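OBG-type G domain-containing protein (Pyrococcus horikoshii, PDB 2E87) is of uncharacterised function but binds GDP and is probably a GTPase of the Obg/NOG1 family, with a helical bundle preceding its G domain. Local coordinates at residues Val136-Val139 and Leu140-Asp144. Sequence-based numbering, arbitrary orientation.
Sequences VASV and LRDID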
ATOM      1  N   VAL A 136      20.651  -9.496  25.701  1.00 33.58           N
ATOM      2  CA  VAL A 136      19.344  -9.391  25.079  1.00 33.73           C
ATOM      3  C   VAL A 136      18.973  -7.924  24.989  1.00 32.70           C
ATOM      4  O   VAL A 136      18.532  -7.451  23.941  1.00 28.53           O
ATOM      5  CB  VAL A 136      18.250 -10.145  25.882  1.00 36.39           C
ATOM      6  CG1 VAL A 136      16.894  -9.883  25.263  1.00 24.24           C
ATOM      7  CG2 VAL A 136      18.526 -11.636  25.872  1.00 34.51           C
ATOM      8  N   ALA A 137      19.145  -7.204  26.092  1.00 31.32           N
ATOM      9  CA  ALA A 137      18.837  -5.781  26.110  1.00 36.75           C
ATOM     10  C   ALA A 137      19.627  -5.049  25.017  1.00 34.80           C
ATOM     11  O   ALA A 137      19.109  -4.162  24.341  1.00 38.44           O
ATOM     12  CB  ALA A 137      19.167  -5.197  27.469  1.00 34.86           C
ATOM     13  N   SER A 138      20.881  -5.433  24.843  1.00 39.14           N
ATOM     14  CA  SER A 138      21.744  -4.825  23.844  1.00 38.96           C
ATOM     15  C   SER A 138      21.297  -5.129  22.403  1.00 37.63           C
ATOM     16  O   SER A 138      21.287  -4.241  21.549  1.00 31.13           O
ATOM     17  CB  SER A 138      23.183  -5.294  24.066  1.00 39.48           C
ATOM     18  OG  SER A 138      24.022  -4.867  23.012  1.00 44.98           O
ATOM     19  N   VAL A 139      20.948  -6.383  22.129  1.00 34.52           N
ATOM     20  CA  VAL A 139      20.488  -6.746  20.793  1.00 30.53           C
ATOM     21  C   VAL A 139      19.250  -5.917  20.470  1.00 31.68           C
ATOM     22  O   VAL A 139      19.141  -5.359  19.383  1.00 35.44           O
ATOM     23  CB  VAL A 139      20.159  -8.265  20.694  1.00 33.29           C
ATOM     24  CG1 VAL A 139      19.485  -8.588  19.373  1.00 28.45           C
ATOM     25  CG2 VAL A 139      21.431  -9.080  20.813  1.00 30.70           C
ATOM     26  N   LEU A 140      18.333  -5.794  21.427  1.00 32.67           N
ATOM     27  CA  LEU A 140      17.109  -5.021  21.191  1.00 34.88           C
ATOM     28  C   LEU A 140      17.392  -3.537  21.012  1.00 40.14           C
ATOM     29  O   LEU A 140      16.698  -2.853  20.248  1.00 36.21           O
ATOM     30  CB  LEU A 140      16.101  -5.214  22.334  1.00 29.20           C
ATOM     31  CG  LEU A 140      15.553  -6.633  22.469  1.00 37.06           C
ATOM     32  CD1 LEU A 140      14.580  -6.730  23.656  1.00 35.09           C
ATOM     33  CD2 LEU A 140      14.874  -7.002  21.144  1.00 31.69           C
ATOM     34  N   ARG A 141      18.392  -3.023  21.726  1.00 40.65           N
ATOM     35  CA  ARG A 141      18.722  -1.618  21.557  1.00 37.49           C
ATOM     36  C   ARG A 141      19.387  -1.414  20.210  1.00 35.04           C
ATOM     37  O   ARG A 141      19.280  -0.345  19.632  1.00 29.90           O
ATOM     38  CB  ARG A 141      19.586  -1.098  22.708  1.00 37.07           C
ATOM     39  CG  ARG A 141      18.772  -1.008  23.983  1.00 37.00           C
ATOM     40  CD  ARG A 141      19.508  -0.384  25.137  1.00 43.98           C
ATOM     41  NE  ARG A 141      18.712  -0.444  26.366  1.00 49.38           N
ATOM     42  CZ  ARG A 141      19.048  -1.161  27.439  1.00 52.79           C
ATOM     43  NH1 ARG A 141      20.168  -1.882  27.432  1.00 47.94           N
ATOM     44  NH2 ARG A 141      18.272  -1.153  28.522  1.00 49.74           N
ATOM     45  N   ASP A 142      20.030  -2.449  19.682  1.00 32.09           N
ATOM     46  CA  ASP A 142      20.646  -2.319  18.368  1.00 37.74           C
ATOM     47  C   ASP A 142      19.557  -2.040  17.314  1.00 42.45           C
ATOM     48  O   ASP A 142      19.807  -1.337  16.334  1.00 44.32           O
ATOM     49  CB  ASP A 142      21.379  -3.601  17.953  1.00 42.69           C
ATOM     50  CG  ASP A 142      22.643  -3.859  18.755  1.00 42.49           C
ATOM     51  OD1 ASP A 142      23.219  -2.896  19.297  1.00 41.89           O
ATOM     52  OD2 ASP A 142      23.072  -5.035  18.818  1.00 45.77           O
ATOM     53  N   ILE A 143      18.358  -2.598  17.509  1.00 37.27           N
ATOM     54  CA  ILE A 143      17.277  -2.391  16.542  1.00 37.92           C
ATOM     55  C   ILE A 143      16.167  -1.435  16.981  1.00 38.18           C
ATOM     56  O   ILE A 143      15.157  -1.322  16.286  1.00 37.19           O
ATOM     57  CB  ILE A 143      16.587  -3.732  16.127  1.00 36.67           C
ATOM     58  CG1 ILE A 143      15.854  -4.336  17.315  1.00 26.77           C
ATOM     59  CG2 ILE A 143      17.609  -4.715  15.582  1.00 29.84           C
ATOM     60  CD1 ILE A 143      14.920  -5.462  16.928  1.00 34.82           C
ATOM     61  N   ASP A 144      16.353  -0.744  18.106  1.00 32.41           N
ATOM     62  CA  ASP A 144      15.333   0.179  18.626  1.00 32.38           C
ATOM     63  C   ASP A 144      14.896   1.231  17.585  1.00 38.45           C
ATOM     64  O   ASP A 144      13.691   1.489  17.420  1.00 29.75           O
ATOM     65  CB  ASP A 144      15.839   0.897  19.893  1.00 31.18           C
ATOM     66  CG  ASP A 144      14.712   1.582  20.677  1.00 40.30           C
ATOM     67  OD1 ASP A 144      14.884   2.747  21.097  1.00 50.29           O
ATOM     68  OD2 ASP A 144      13.655   0.950  20.892  1.00 37.10           O
TER
HETATM   69  O   HOH W   1      23.324  -2.119  21.898  1.00 51.38           O
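Backbone bonds of the alpha-helical i to i+4 pattern join V136 to L140, A137 to R141 and S138 to D142. The first is the straightest, with 3.0 Å from L140 N to V136 O and an N-H...O angle of 167°; the next two are more bent. At V139 the pattern slackens: V139 O receives weak bonds from both D142 N (3.1 Å) and I143 N (3.4 Å), and I143 occupies the N-cap position of helix 144-156.

Polar side chains meet through water on the outer surface. One water donates to D142 OD1 (2.7 Å) and is also hydrogen-bonded to S138 OG at 3.0 Å, bridging two side chains one turn apart.

Van der Waals contact is made by R141 and L140. The extended arginine chain runs back along the helix, bringing NH1 to 3.5 Å from A137 CB, the guanidinium plane lying oblique to that methyl. The apolar pair is L140 with V136: with CG anti to the carbonyl carbon (chi1 -65°) and CD1 extended beyond it, the leucine side chain reaches back to V136, L140 CD1 lying 4.2 Å from V136 CG1.

Within the N-terminal helical bundle, far from the GDP site, L140 packs on helices 14-30 and 38-67, V136 touches V53 of the latter, and V139 and I143 face helix 88-117.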